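Local coordinates for protein LigF (Sphingobium sp. SYK-6, PDB 4XT0) that catalyses glutathione-dependent cleavage of beta-aryl ether bonds in lignin breakdown, as a beta-etherase of the glutathione S-transferase superfamily, at residues Lys65-Ser70 with Cys74-Asp79; Ile117-Gly122 with Arg153-Gly158; Arg169-Ser174 with Gly212-Tyr217; Glu180-Ser183 with Tyr187-Asp190. All coordinates share one frame; numbering follows the deposited sequence.

Interaction 1: Lys65-Ser70 with Cys74-Asp79. With GSH (glutathione), chain B.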
loop_
_atom_site.group_PDB
_atom_site.type_symbol
_atom_site.label_atom_id
_atom_site.label_comp_id
_atom_site.label_asym_id
_atom_site.label_seq_id
_atom_site.Cartn_x
_atom_site.Cartn_y
_atom_site.Cartn_z
ATOM N N LYS A 65 -5.533 -16.051 -17.229
ATOM C CA LYS A 65 -5.795 -14.859 -16.434
ATOM C C LYS A 65 -4.471 -14.295 -15.919
ATOM O O LYS A 65 -3.613 -15.041 -15.449
ATOM C CB LYS A 65 -6.749 -15.182 -15.270
ATOM C CG LYS A 65 -8.125 -15.682 -15.734
ATOM C CD LYS A 65 -8.988 -16.155 -14.560
ATOM C CE LYS A 65 -10.414 -16.478 -15.028
ATOM N NZ LYS A 65 -11.327 -16.954 -13.935
ATOM N N VAL A 66 -4.300 -12.978 -16.012
ATOM C CA VAL A 66 -3.086 -12.346 -15.489
ATOM C C VAL A 66 -3.338 -11.626 -14.160
ATOM O O VAL A 66 -4.226 -10.785 -14.061
ATOM C CB VAL A 66 -2.514 -11.340 -16.491
ATOM C CG1 VAL A 66 -1.233 -10.729 -15.934
ATOM C CG2 VAL A 66 -2.268 -12.026 -17.828
ATOM N N VAL A 67 -2.564 -11.985 -13.144
ATOM C CA VAL A 67 -2.611 -11.334 -11.846
ATOM C C VAL A 67 -1.335 -10.488 -11.678
ATOM O O VAL A 67 -0.220 -10.986 -11.874
ATOM C CB VAL A 67 -2.741 -12.391 -10.700
ATOM C CG1 VAL A 67 -2.838 -11.703 -9.326
ATOM C CG2 VAL A 67 -3.959 -13.282 -10.959
ATOM N N THR A 68 -1.497 -9.207 -11.341
ATOM C CA THR A 68 -0.347 -8.336 -11.082
ATOM C C THR A 68 -0.375 -7.769 -9.659
ATOM O O THR A 68 -1.356 -7.990 -8.923
ATOM C CB THR A 68 -0.287 -7.143 -12.055
ATOM O OG1 THR A 68 -1.456 -6.342 -11.877
ATOM C CG2 THR A 68 -0.205 -7.608 -13.516
ATOM N N GLU A 69 0.680 -7.000 -9.332
ATOM C CA GLU A 69 1.013 -6.495 -7.983
ATOM C C GLU A 69 1.557 -7.632 -7.110
ATOM O O GLU A 69 0.815 -8.528 -6.741
ATOM C CB GLU A 69 -0.199 -5.833 -7.297
ATOM C CG GLU A 69 -0.702 -4.592 -8.021
ATOM C CD GLU A 69 0.333 -3.481 -8.029
ATOM O OE1 GLU A 69 0.885 -3.160 -6.947
ATOM O OE2 GLU A 69 0.611 -2.953 -9.123
ATOM N N SER A 70 2.852 -7.584 -6.788
ATOM C CA SER A 70 3.512 -8.667 -6.049
ATOM C C SER A 70 2.727 -9.159 -4.822
ATOM O O SER A 70 2.495 -10.359 -4.677
ATOM C CB SER A 70 4.923 -8.228 -5.635
ATOM O OG SER A 70 4.899 -7.031 -4.865
ATOM N N CYS A 74 0.635 -13.041 -4.213
ATOM C CA CYS A 74 0.854 -13.981 -3.104
ATOM C C CYS A 74 -0.473 -14.315 -2.434
ATOM O O CYS A 74 -0.752 -15.484 -2.183
ATOM C CB CYS A 74 1.837 -13.413 -2.067
ATOM S SG CYS A 74 3.477 -13.001 -2.738
ATOM N N GLU A 75 -1.296 -13.295 -2.169
ATOM C CA GLU A 75 -2.614 -13.529 -1.561
ATOM C C GLU A 75 -3.495 -14.356 -2.494
ATOM O O GLU A 75 -4.223 -15.236 -2.038
ATOM C CB GLU A 75 -3.308 -12.206 -1.196
ATOM C CG GLU A 75 -2.628 -11.431 -0.037
ATOM C CD GLU A 75 -3.544 -11.239 1.166
ATOM O OE1 GLU A 75 -4.343 -12.149 1.463
ATOM O OE2 GLU A 75 -3.463 -10.180 1.818
ATOM N N TYR A 76 -3.407 -14.086 -3.796
ATOM C CA TYR A 76 -4.114 -14.878 -4.799
ATOM C C TYR A 76 -3.724 -16.352 -4.728
ATOM O O TYR A 76 -4.581 -17.228 -4.812
ATOM C CB TYR A 76 -3.838 -14.331 -6.212
ATOM C CG TYR A 76 -4.456 -15.168 -7.330
ATOM C CD1 TYR A 76 -5.796 -15.032 -7.662
ATOM C CD2 TYR A 76 -3.683 -16.071 -8.069
ATOM C CE1 TYR A 76 -6.378 -15.781 -8.701
ATOM C CE2 TYR A 76 -4.245 -16.832 -9.110
ATOM C CZ TYR A 76 -5.592 -16.673 -9.421
ATOM O OH TYR A 76 -6.171 -17.406 -10.440
ATOM N N LEU A 77 -2.437 -16.638 -4.556
ATOM C CA LEU A 77 -1.980 -18.030 -4.533
ATOM C C LEU A 77 -2.494 -18.746 -3.279
ATOM O O LEU A 77 -2.804 -19.943 -3.297
ATOM C CB LEU A 77 -0.443 -18.083 -4.611
ATOM C CG LEU A 77 0.097 -17.696 -5.998
ATOM C CD1 LEU A 77 1.605 -17.497 -5.968
ATOM C CD2 LEU A 77 -0.277 -18.746 -7.059
ATOM N N GLU A 78 -2.589 -18.011 -2.180
ATOM C CA GLU A 78 -3.156 -18.582 -0.957
ATOM C C GLU A 78 -4.685 -18.731 -1.067
ATOM O O GLU A 78 -5.263 -19.679 -0.517
ATOM C CB GLU A 78 -2.761 -17.725 0.257
ATOM C CG GLU A 78 -1.396 -18.134 0.873
ATOM C CD GLU A 78 -1.413 -19.524 1.509
ATOM O OE1 GLU A 78 -2.486 -19.938 2.001
ATOM O OE2 GLU A 78 -0.357 -20.209 1.527
ATOM N N ASP A 79 -5.335 -17.820 -1.794
ATOM C CA ASP A 79 -6.792 -17.904 -2.005
ATOM C C ASP A 79 -7.140 -19.138 -2.853
ATOM O O ASP A 79 -8.148 -19.814 -2.617
ATOM C CB ASP A 79 -7.328 -16.647 -2.715
ATOM C CG ASP A 79 -7.518 -15.445 -1.769
ATOM O OD1 ASP A 79 -7.544 -15.629 -0.529
ATOM O OD2 ASP A 79 -7.658 -14.308 -2.282
HETATM N N1 GSH B . 3.456 -2.256 -7.173
HETATM C CA1 GSH B . 4.155 -3.187 -8.072
HETATM C C1 GSH B . 4.309 -4.575 -7.459
HETATM O O11 GSH B . 4.267 -5.562 -8.168
HETATM O O12 GSH B . 4.512 -4.735 -6.142
HETATM C CB1 GSH B . 5.548 -2.603 -8.379
HETATM C CG1 GSH B . 6.212 -3.476 -9.439
HETATM C CD1 GSH B . 7.632 -3.002 -9.685
HETATM O OE1 GSH B . 8.018 -1.953 -9.207
HETATM N N2 GSH B . 8.457 -3.759 -10.436
HETATM C CA2 GSH B . 9.840 -3.328 -10.698
HETATM C C2 GSH B . 10.020 -3.127 -12.188
HETATM O O2 GSH B . 9.297 -3.725 -12.964
HETATM C CB2 GSH B . 10.809 -4.433 -10.257
HETATM S SG2 GSH B . 10.891 -4.596 -8.444
HETATM N N3 GSH B . 10.991 -2.298 -12.672
HETATM C CA3 GSH B . 11.152 -2.161 -14.130
HETATM C C3 GSH B . 10.710 -0.821 -14.678
HETATM O O31 GSH B . 11.102 -0.480 -15.772
HETATM O O32 GSH B . 9.887 -0.012 -13.980
#

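Interaction 2: Ile117-Gly122 with Arg153-Gly158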
loop_
_atom_site.group_PDB
_atom_site.type_symbol
_atom_site.label_atom_id
_atom_site.label_comp_id
_atom_site.label_asym_id
_atom_site.label_seq_id
_atom_site.Cartn_x
_atom_site.Cartn_y
_atom_site.Cartn_z
ATOM N N ILE A 117 17.188 4.187 -3.368
ATOM C CA ILE A 117 18.642 4.123 -3.303
ATOM C C ILE A 117 19.164 3.197 -4.411
ATOM O O ILE A 117 20.178 3.487 -5.045
ATOM C CB ILE A 117 19.119 3.660 -1.914
ATOM C CG1 ILE A 117 18.642 4.650 -0.841
ATOM C CG2 ILE A 117 20.630 3.535 -1.875
ATOM C CD1 ILE A 117 18.786 6.108 -1.252
ATOM N N GLY A 118 18.442 2.104 -4.658
ATOM C CA GLY A 118 18.752 1.197 -5.754
ATOM C C GLY A 118 18.745 1.837 -7.139
ATOM O O GLY A 118 19.649 1.590 -7.941
ATOM N N TRP A 119 17.735 2.657 -7.430
ATOM C CA TRP A 119 17.671 3.361 -8.715
ATOM C C TRP A 119 18.825 4.348 -8.886
ATOM O O TRP A 119 19.327 4.551 -9.994
ATOM C CB TRP A 119 16.336 4.099 -8.869
ATOM C CG TRP A 119 15.203 3.214 -9.314
ATOM C CD1 TRP A 119 14.375 2.472 -8.515
ATOM C CD2 TRP A 119 14.779 2.970 -10.662
ATOM N NE1 TRP A 119 13.463 1.788 -9.282
ATOM C CE2 TRP A 119 13.690 2.076 -10.603
ATOM C CE3 TRP A 119 15.211 3.425 -11.910
ATOM C CZ2 TRP A 119 13.029 1.625 -11.745
ATOM C CZ3 TRP A 119 14.553 2.976 -13.041
ATOM C CH2 TRP A 119 13.475 2.087 -12.951
ATOM N N ALA A 120 19.242 4.963 -7.786
ATOM C CA ALA A 120 20.294 5.968 -7.835
ATOM C C ALA A 120 21.661 5.340 -8.113
ATOM O O ALA A 120 22.435 5.859 -8.912
ATOM C CB ALA A 120 20.327 6.764 -6.533
ATOM N N PHE A 121 21.946 4.212 -7.468
ATOM C CA PHE A 121 23.286 3.632 -7.521
ATOM C C PHE A 121 23.350 2.250 -8.186
ATOM O O PHE A 121 24.411 1.840 -8.663
ATOM C CB PHE A 121 23.857 3.526 -6.105
ATOM C CG PHE A 121 23.820 4.811 -5.332
ATOM C CD1 PHE A 121 24.212 6.003 -5.914
ATOM C CD2 PHE A 121 23.386 4.827 -4.015
ATOM C CE1 PHE A 121 24.180 7.186 -5.193
ATOM C CE2 PHE A 121 23.346 6.002 -3.294
ATOM C CZ PHE A 121 23.740 7.183 -3.882
ATOM N N GLY A 122 22.225 1.539 -8.216
ATOM C CA GLY A 122 22.221 0.123 -8.552
ATOM C C GLY A 122 22.172 -0.325 -10.009
ATOM O O GLY A 122 22.771 -1.347 -10.347
ATOM N N ARG A 153 15.187 8.408 -15.747
ATOM C CA ARG A 153 15.955 9.618 -16.046
ATOM C C ARG A 153 16.930 9.953 -14.923
ATOM O O ARG A 153 18.076 10.327 -15.170
ATOM C CB ARG A 153 15.016 10.804 -16.295
ATOM C CG ARG A 153 14.218 10.684 -17.576
ATOM C CD ARG A 153 13.468 11.963 -17.896
ATOM N NE ARG A 153 12.847 11.905 -19.219
ATOM C CZ ARG A 153 11.659 11.360 -19.460
ATOM N NH1 ARG A 153 10.967 10.829 -18.462
ATOM N NH2 ARG A 153 11.163 11.346 -20.694
ATOM N N ARG A 154 16.459 9.808 -13.690
ATOM C CA ARG A 154 17.265 10.084 -12.510
ATOM C C ARG A 154 18.296 8.978 -12.250
ATOM O O ARG A 154 19.353 9.234 -11.668
ATOM C CB ARG A 154 16.353 10.278 -11.295
ATOM C CG ARG A 154 15.496 11.539 -11.380
ATOM C CD ARG A 154 14.515 11.650 -10.206
ATOM N NE ARG A 154 14.035 13.022 -10.044
ATOM C CZ ARG A 154 12.984 13.378 -9.310
ATOM N NH1 ARG A 154 12.276 12.460 -8.665
ATOM N NH2 ARG A 154 12.632 14.654 -9.233
ATOM N N ALA A 155 17.993 7.758 -12.691
ATOM C CA ALA A 155 18.956 6.650 -12.624
ATOM C C ALA A 155 20.171 6.898 -13.522
ATOM O O ALA A 155 21.304 6.566 -13.163
ATOM C CB ALA A 155 18.284 5.338 -13.006
ATOM N N ARG A 156 19.922 7.475 -14.694
ATOM C CA ARG A 156 20.977 7.752 -15.664
ATOM C C ARG A 156 21.654 9.097 -15.394
ATOM O O ARG A 156 22.859 9.243 -15.612
ATOM C CB ARG A 156 20.407 7.720 -17.092
ATOM C CG ARG A 156 21.406 8.058 -18.206
ATOM C CD ARG A 156 20.682 8.284 -19.537
ATOM N NE ARG A 156 21.577 8.623 -20.641
ATOM C CZ ARG A 156 22.000 7.755 -21.555
ATOM N NH1 ARG A 156 22.812 8.150 -22.528
ATOM N NH2 ARG A 156 21.613 6.486 -21.495
ATOM N N ASN A 157 20.888 10.067 -14.899
ATOM C CA ASN A 157 21.363 11.450 -14.817
ATOM C C ASN A 157 21.583 11.977 -13.393
ATOM O O ASN A 157 22.370 12.902 -13.192
ATOM C CB ASN A 157 20.385 12.373 -15.551
ATOM C CG ASN A 157 20.239 12.023 -17.023
ATOM O OD1 ASN A 157 19.121 11.874 -17.525
ATOM N ND2 ASN A 157 21.366 11.896 -17.723
ATOM N N GLY A 158 20.880 11.413 -12.413
ATOM C CA GLY A 158 21.081 11.796 -11.024
ATOM C C GLY A 158 19.840 12.145 -10.213
ATOM O O GLY A 158 18.942 12.840 -10.693
#

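Interaction 3: Arg169-Ser174 with Gly212-Tyr217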
loop_
_atom_site.group_PDB
_atom_site.type_symbol
_atom_site.label_atom_id
_atom_site.label_comp_id
_atom_site.label_asym_id
_atom_site.label_seq_id
_atom_site.Cartn_x
_atom_site.Cartn_y
_atom_site.Cartn_z
ATOM N N ARG A 169 17.315 8.027 5.632
ATOM C CA ARG A 169 16.705 8.079 6.969
ATOM C C ARG A 169 15.539 7.109 7.113
ATOM O O ARG A 169 15.365 6.486 8.160
ATOM C CB ARG A 169 16.199 9.478 7.332
ATOM C CG ARG A 169 15.800 9.535 8.819
ATOM C CD ARG A 169 14.761 10.580 9.186
ATOM N NE ARG A 169 13.398 10.111 8.993
ATOM C CZ ARG A 169 12.583 10.626 8.088
ATOM N NH1 ARG A 169 13.018 11.618 7.328
ATOM N NH2 ARG A 169 11.351 10.160 7.943
ATOM N N LYS A 170 14.719 6.996 6.075
ATOM C CA LYS A 170 13.575 6.097 6.131
ATOM C C LYS A 170 14.014 4.627 6.158
ATOM O O LYS A 170 13.367 3.785 6.790
ATOM C CB LYS A 170 12.637 6.369 4.956
ATOM C CG LYS A 170 11.751 7.591 5.170
ATOM C CD LYS A 170 11.753 8.508 3.969
ATOM C CE LYS A 170 10.818 8.018 2.894
ATOM N NZ LYS A 170 10.840 8.888 1.686
ATOM N N VAL A 171 15.122 4.319 5.488
ATOM C CA VAL A 171 15.670 2.972 5.568
ATOM C C VAL A 171 16.013 2.680 7.031
ATOM O O VAL A 171 15.702 1.606 7.546
ATOM C CB VAL A 171 16.929 2.782 4.669
ATOM C CG1 VAL A 171 17.546 1.411 4.898
ATOM C CG2 VAL A 171 16.570 2.944 3.202
ATOM N N GLY A 172 16.634 3.648 7.696
ATOM C CA GLY A 172 16.959 3.512 9.101
ATOM C C GLY A 172 15.717 3.263 9.932
ATOM O O GLY A 172 15.697 2.351 10.755
ATOM N N VAL A 173 14.676 4.063 9.715
ATOM C CA VAL A 173 13.396 3.853 10.393
ATOM C C VAL A 173 12.889 2.443 10.144
ATOM O O VAL A 173 12.439 1.771 11.077
ATOM C CB VAL A 173 12.314 4.861 9.938
ATOM C CG1 VAL A 173 10.944 4.440 10.452
ATOM C CG2 VAL A 173 12.649 6.251 10.423
ATOM N N SER A 174 12.990 1.989 8.893
ATOM C CA SER A 174 12.448 0.686 8.502
ATOM C C SER A 174 13.153 -0.458 9.207
ATOM O O SER A 174 12.525 -1.406 9.679
ATOM C CB SER A 174 12.552 0.481 6.985
ATOM O OG SER A 174 11.749 1.405 6.274
ATOM N N GLY A 212 28.498 -3.010 1.930
ATOM C CA GLY A 212 27.413 -2.570 1.074
ATOM C C GLY A 212 26.868 -1.203 1.447
ATOM O O GLY A 212 27.443 -0.494 2.281
ATOM N N PHE A 213 25.747 -0.840 0.831
ATOM C CA PHE A 213 25.129 0.464 1.039
ATOM C C PHE A 213 24.700 0.649 2.501
ATOM O O PHE A 213 24.839 1.728 3.072
ATOM C CB PHE A 213 23.898 0.645 0.137
ATOM C CG PHE A 213 24.162 0.476 -1.349
ATOM C CD1 PHE A 213 25.440 0.586 -1.880
ATOM C CD2 PHE A 213 23.103 0.203 -2.215
ATOM C CE1 PHE A 213 25.657 0.421 -3.249
ATOM C CE2 PHE A 213 23.311 0.043 -3.578
ATOM C CZ PHE A 213 24.591 0.153 -4.097
ATOM N N PHE A 214 24.172 -0.410 3.104
ATOM C CA PHE A 214 23.491 -0.281 4.392
ATOM C C PHE A 214 24.158 -1.046 5.526
ATOM O O PHE A 214 23.493 -1.441 6.486
ATOM C CB PHE A 214 22.039 -0.748 4.257
ATOM C CG PHE A 214 21.344 -0.205 3.048
ATOM C CD1 PHE A 214 20.765 1.057 3.073
ATOM C CD2 PHE A 214 21.278 -0.945 1.882
ATOM C CE1 PHE A 214 20.132 1.565 1.958
ATOM C CE2 PHE A 214 20.637 -0.443 0.760
ATOM C CZ PHE A 214 20.065 0.813 0.800
ATOM N N GLY A 215 25.466 -1.246 5.416
ATOM C CA GLY A 215 26.212 -1.995 6.411
ATOM C C GLY A 215 26.169 -1.373 7.793
ATOM O O GLY A 215 26.226 -2.076 8.803
ATOM N N ASP A 216 26.072 -0.049 7.844
ATOM C CA ASP A 216 25.969 0.645 9.119
ATOM C C ASP A 216 24.579 0.507 9.745
ATOM O O ASP A 216 24.410 0.701 10.949
ATOM C CB ASP A 216 26.324 2.117 8.942
ATOM C CG ASP A 216 27.820 2.340 8.807
ATOM O OD1 ASP A 216 28.594 1.485 9.291
ATOM O OD2 ASP A 216 28.220 3.364 8.212
ATOM N N TYR A 217 23.586 0.167 8.933
ATOM C CA TYR A 217 22.228 0.016 9.446
ATOM C C TYR A 217 21.959 -1.427 9.865
ATOM O O TYR A 217 21.366 -1.677 10.915
ATOM C CB TYR A 217 21.196 0.459 8.402
ATOM C CG TYR A 217 21.247 1.930 8.045
ATOM C CD1 TYR A 217 22.083 2.391 7.033
ATOM C CD2 TYR A 217 20.456 2.858 8.713
ATOM C CE1 TYR A 217 22.133 3.732 6.696
ATOM C CE2 TYR A 217 20.494 4.202 8.381
ATOM C CZ TYR A 217 21.338 4.636 7.372
ATOM O OH TYR A 217 21.395 5.973 7.031
#

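Interaction 4: Glu180-Ser183 with Tyr187-Asp190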
loop_
_atom_site.group_PDB
_atom_site.type_symbol
_atom_site.label_atom_id
_atom_site.label_comp_id
_atom_site.label_asym_id
_atom_site.label_seq_id
_atom_site.Cartn_x
_atom_site.Cartn_y
_atom_site.Cartn_z
ATOM N N GLU A 180 12.811 -4.067 16.193
ATOM C CA GLU A 180 11.885 -3.950 17.310
ATOM C C GLU A 180 11.087 -5.245 17.521
ATOM O O GLU A 180 10.817 -5.635 18.652
ATOM C CB GLU A 180 10.949 -2.767 17.063
ATOM C CG GLU A 180 9.914 -2.501 18.124
ATOM C CD GLU A 180 9.065 -1.280 17.793
ATOM O OE1 GLU A 180 9.577 -0.360 17.115
ATOM O OE2 GLU A 180 7.886 -1.240 18.205
ATOM N N THR A 181 10.740 -5.929 16.434
ATOM C CA THR A 181 9.937 -7.145 16.551
ATOM C C THR A 181 10.824 -8.393 16.522
ATOM O O THR A 181 10.683 -9.292 17.362
ATOM C CB THR A 181 8.871 -7.229 15.432
ATOM O OG1 THR A 181 7.899 -6.187 15.611
ATOM C CG2 THR A 181 8.175 -8.587 15.436
ATOM N N LEU A 182 11.765 -8.429 15.584
ATOM C CA LEU A 182 12.579 -9.631 15.357
ATOM C C LEU A 182 13.622 -9.870 16.443
ATOM O O LEU A 182 14.177 -10.963 16.548
ATOM C CB LEU A 182 13.256 -9.555 13.982
ATOM C CG LEU A 182 12.221 -9.622 12.853
ATOM C CD1 LEU A 182 12.837 -9.284 11.490
ATOM C CD2 LEU A 182 11.572 -11.004 12.823
ATOM N N SER A 183 13.869 -8.854 17.260
ATOM C CA SER A 183 14.713 -9.013 18.433
ATOM C C SER A 183 13.971 -9.742 19.553
ATOM O O SER A 183 14.556 -10.032 20.587
ATOM C CB SER A 183 15.197 -7.652 18.941
ATOM O OG SER A 183 14.112 -6.895 19.473
ATOM N N TYR A 187 9.651 -14.731 13.843
ATOM C CA TYR A 187 9.023 -14.272 12.605
ATOM C C TYR A 187 8.160 -13.058 12.894
ATOM O O TYR A 187 7.840 -12.789 14.048
ATOM C CB TYR A 187 8.193 -15.398 11.967
ATOM C CG TYR A 187 9.022 -16.587 11.495
ATOM C CD1 TYR A 187 9.769 -16.512 10.326
ATOM C CD2 TYR A 187 9.041 -17.782 12.206
ATOM C CE1 TYR A 187 10.518 -17.581 9.881
ATOM C CE2 TYR A 187 9.802 -18.871 11.762
ATOM C CZ TYR A 187 10.532 -18.760 10.595
ATOM O OH TYR A 187 11.292 -19.816 10.128
ATOM N N LEU A 188 7.751 -12.330 11.856
ATOM C CA LEU A 188 7.110 -11.037 12.097
ATOM C C LEU A 188 5.757 -11.174 12.826
ATOM O O LEU A 188 5.451 -10.362 13.699
ATOM C CB LEU A 188 6.958 -10.266 10.784
ATOM C CG LEU A 188 8.319 -9.797 10.251
ATOM C CD1 LEU A 188 8.219 -9.257 8.829
ATOM C CD2 LEU A 188 8.949 -8.758 11.181
ATOM N N VAL A 189 4.975 -12.204 12.498
ATOM C CA VAL A 189 3.733 -12.516 13.242
ATOM C C VAL A 189 3.977 -13.782 14.063
ATOM O O VAL A 189 4.536 -14.752 13.546
ATOM C CB VAL A 189 2.526 -12.722 12.283
ATOM C CG1 VAL A 189 1.198 -12.877 13.067
ATOM C CG2 VAL A 189 2.446 -11.552 11.275
ATOM N N ASP A 190 3.555 -13.793 15.326
ATOM C CA ASP A 190 4.040 -14.820 16.251
ATOM C C ASP A 190 3.402 -16.193 16.021
ATOM O O ASP A 190 3.748 -17.155 16.693
ATOM C CB ASP A 190 3.861 -14.381 17.724
ATOM C CG ASP A 190 2.402 -14.079 18.115
ATOM O OD1 ASP A 190 1.454 -14.497 17.413
ATOM O OD2 ASP A 190 2.214 -13.447 19.182
#

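Interaction 1: Lys65-Ser70 with Cys74-Asp79
Ser-70 O accepts the backbone N-H of Cys-74 (3.3 Å, N-H...O angle 159°), a first-turn bond of helix 70-80, which Glu-69 precedes at the N-cap position. Farther along the helix, Val-67 of the strand points toward Tyr-76. CG2 of Val-67 lies over the centre of the Tyr-76 ring, 3.8 Å from its centroid and 4° off the ring normal. This is a CH-pi contact on one face. The tyrosine CG is anti to its own backbone N (chi1 176°), which swings the ring back over the strand. Beyond the ring, Tyr-76 OH bonds to His-62 ND1. Phe-94 of the second subunit packs on Val-67.

Ser-70 and Glu-69 hold the gamma-glutamyl end of glutathione. Ser-70 N bonds to GSH O11 at 2.8 Å, and Ser-70 OG gives a bond to GSH O12 at 2.7 Å. Glu-69 takes the GSH amino group N1 on OE1 at 2.7 Å. Its side chain bends at chi2 to get there. Lys-104 of the second subunit makes a salt bridge with the same OE1.

The glutamyl carboxylate of glutathione thus sits at the start of helix 70-80, where the backbone N-H of Ser-70 and the helix dipole probably favour an anion. With Glu-69 OE1 on the amino group, the site probably recognises both charges of the glutamyl end, as is usual in the thioredoxin-like domain of glutathione transferases.

Interaction 2: Ile117-Gly122 with Arg153-Gly158
Ala-155 CB meets the Trp-119 indole at its edge, in the plane of the ring, 3.8 Å from CE3. The methyl touches the benzo rim and lies over neither face. Trp-152, one turn before Ala-155, packs edge-to-face with the same indole. A second ring, Phe-121, carries Ala-120 CB over the centre of one face, 4.0 Å above the plane. That contact is internal to the segment 117-122.

The same Ala-155 methyl also reaches the backbone of the first helix. Ala-155 CB is 3.3 Å from Trp-119 O, and Ala-155 CA comes within 3.4 Å of that oxygen as a CA-H...O contact. The angle at the hydrogen is 129°, so the contact is bent. One small side chain therefore fits between the carbonyl and the indole of a single tryptophan. With CG anti to the carbonyl carbon (chi1 -81°), the benzo edge of the indole comes beside Ala-155 CB. The small methyl lets the backbones come close: the CA atoms of Ala-120 and Ala-155 are only 5.0 Å apart.

The Trp-119 side chain is also about 4 Å from a bound glutathione, and Trp-152 NE1 bonds to glutathione. The packing of the two tryptophans thus probably helps to shape the pocket wall.

Here the C-terminal end of helix 93-121 meets the C-terminal end of helix 146-157. Gly-158 ends the latter with a positive phi. Leu-164 of helix 161-182 covers Ala-120 and Phe-121, while Phe-159 in the loop between covers Trp-119 and Ala-120. Arg-153 and Arg-156 make salt bridges to Glu-136 and Asp-132 of helix 132-142.

Interaction 3: Arg169-Ser174 with Gly212-Tyr217
Val-171 and Phe-214 make the inner half of this contact, and Gly-172 and Tyr-217 the outer half. CG1 of Val-171 touches Phe-214 CD1 at 3.7 Å, and CG2 of Val-171 reaches Phe-214 CE1 at 4.0 Å. Both methyls meet the CD1-CE1 bond of the ring, and the two side chains cross at about a right angle. Next to them, Tyr-217 lays its CD2 side along the helix backbone, with CD2 3.6 Å from Gly-172 CA. With no side chain on Gly-172, the ring comes directly onto its backbone, CE2 of Tyr-217 lying 3.7 Å from Gly-172 CA.

The two rings are set by the loop that carries them. Gly-212 to Gly-215 form a type I beta turn, and Tyr-217 N bonds to Phe-214 O at 2.9 Å. Phe-213 CB lies 3.4 Å above one face of the Phe-214 ring, toward its rim.

On the helix, Lys-170 O takes both Ser-174 N and Ser-174 OG, from opposite faces of its carbonyl plane. Tyr-109 and Phe-110 of helix 93-121 pack on Ser-174. Arg-169 makes a salt bridge with Glu-147 of the second subunit.

Across the interface itself the contact is apolar. Between these two segments the loop is held to helix 161-182 by van der Waals contact alone. The polar bonds named here stay within the loop or the helix, or go to the second subunit.

Interaction 4: Glu180-Ser183 with Tyr187-Asp190
Leu-188, which packs against Leu-182, gives its backbone N-H to Asp-197 OD1 near the start of helix 195-204. That bond ties the loop after helix 161-182 to the start of helix 195-204. The neighbouring Tyr-187 O takes a bond from Gln-185 NE2.

The contact between the segments is apolar. CD2 of Leu-188 sits against the branched end of Leu-182, 3.8 Å from CG, 3.9 Å from CD1 and 3.8 Å from CD2. One methyl therefore meets the whole fork of the other leucine, and the two chains lie at an oblique angle. CD2 of Leu-182 also reaches the Tyr-187 backbone, 4.0 Å from its carbonyl carbon C. Both leucines have nearly the same shape: CG is anti to the carbonyl carbon (chi1 -67° and -70°) and the chain runs on extended.

Thr-181 adds its methyl on one flank, with CG2 3.7 Å from Leu-188 O. Its CG2 is anti to the backbone N, while OG1 lies beside that N (chi1 -67°) and bonds to Arg-177 NH1, one turn earlier in the helix.

Trp-102 of helix 93-121 covers Thr-181 and Leu-188. Leu-226 and Trp-229 of helix 224-235 cover Leu-182. Asp-197 thus links the loop to the first turn of helix 195-204, within the all-helical C-terminal domain of the glutathione transferase fold.

Interaction 1 belongs to the thioredoxin-like N-terminal domain, and interactions 2, 3 and 4 to the helical C-terminal domain. Along the chain interaction 1 comes first, then 2, then 3, with 4 nested inside the loop that 3 closes. Interactions 3 and 4 both use helix 161-182, their centres about 18 Å apart. Interactions 2 and 3 touch, through Ile-117 on Phe-214 and Phe-121 on Phe-213, with centres about 17 Å apart. Interaction 1 lies across the chain's centre from interactions 2 and 3, about 29 Å and 30 Å away by centres. Interaction 1 binds glutathione directly, and Trp-119 of interaction 2 lies about 4 Å from a bound glutathione. Interactions 1 and 3 both reach the second subunit.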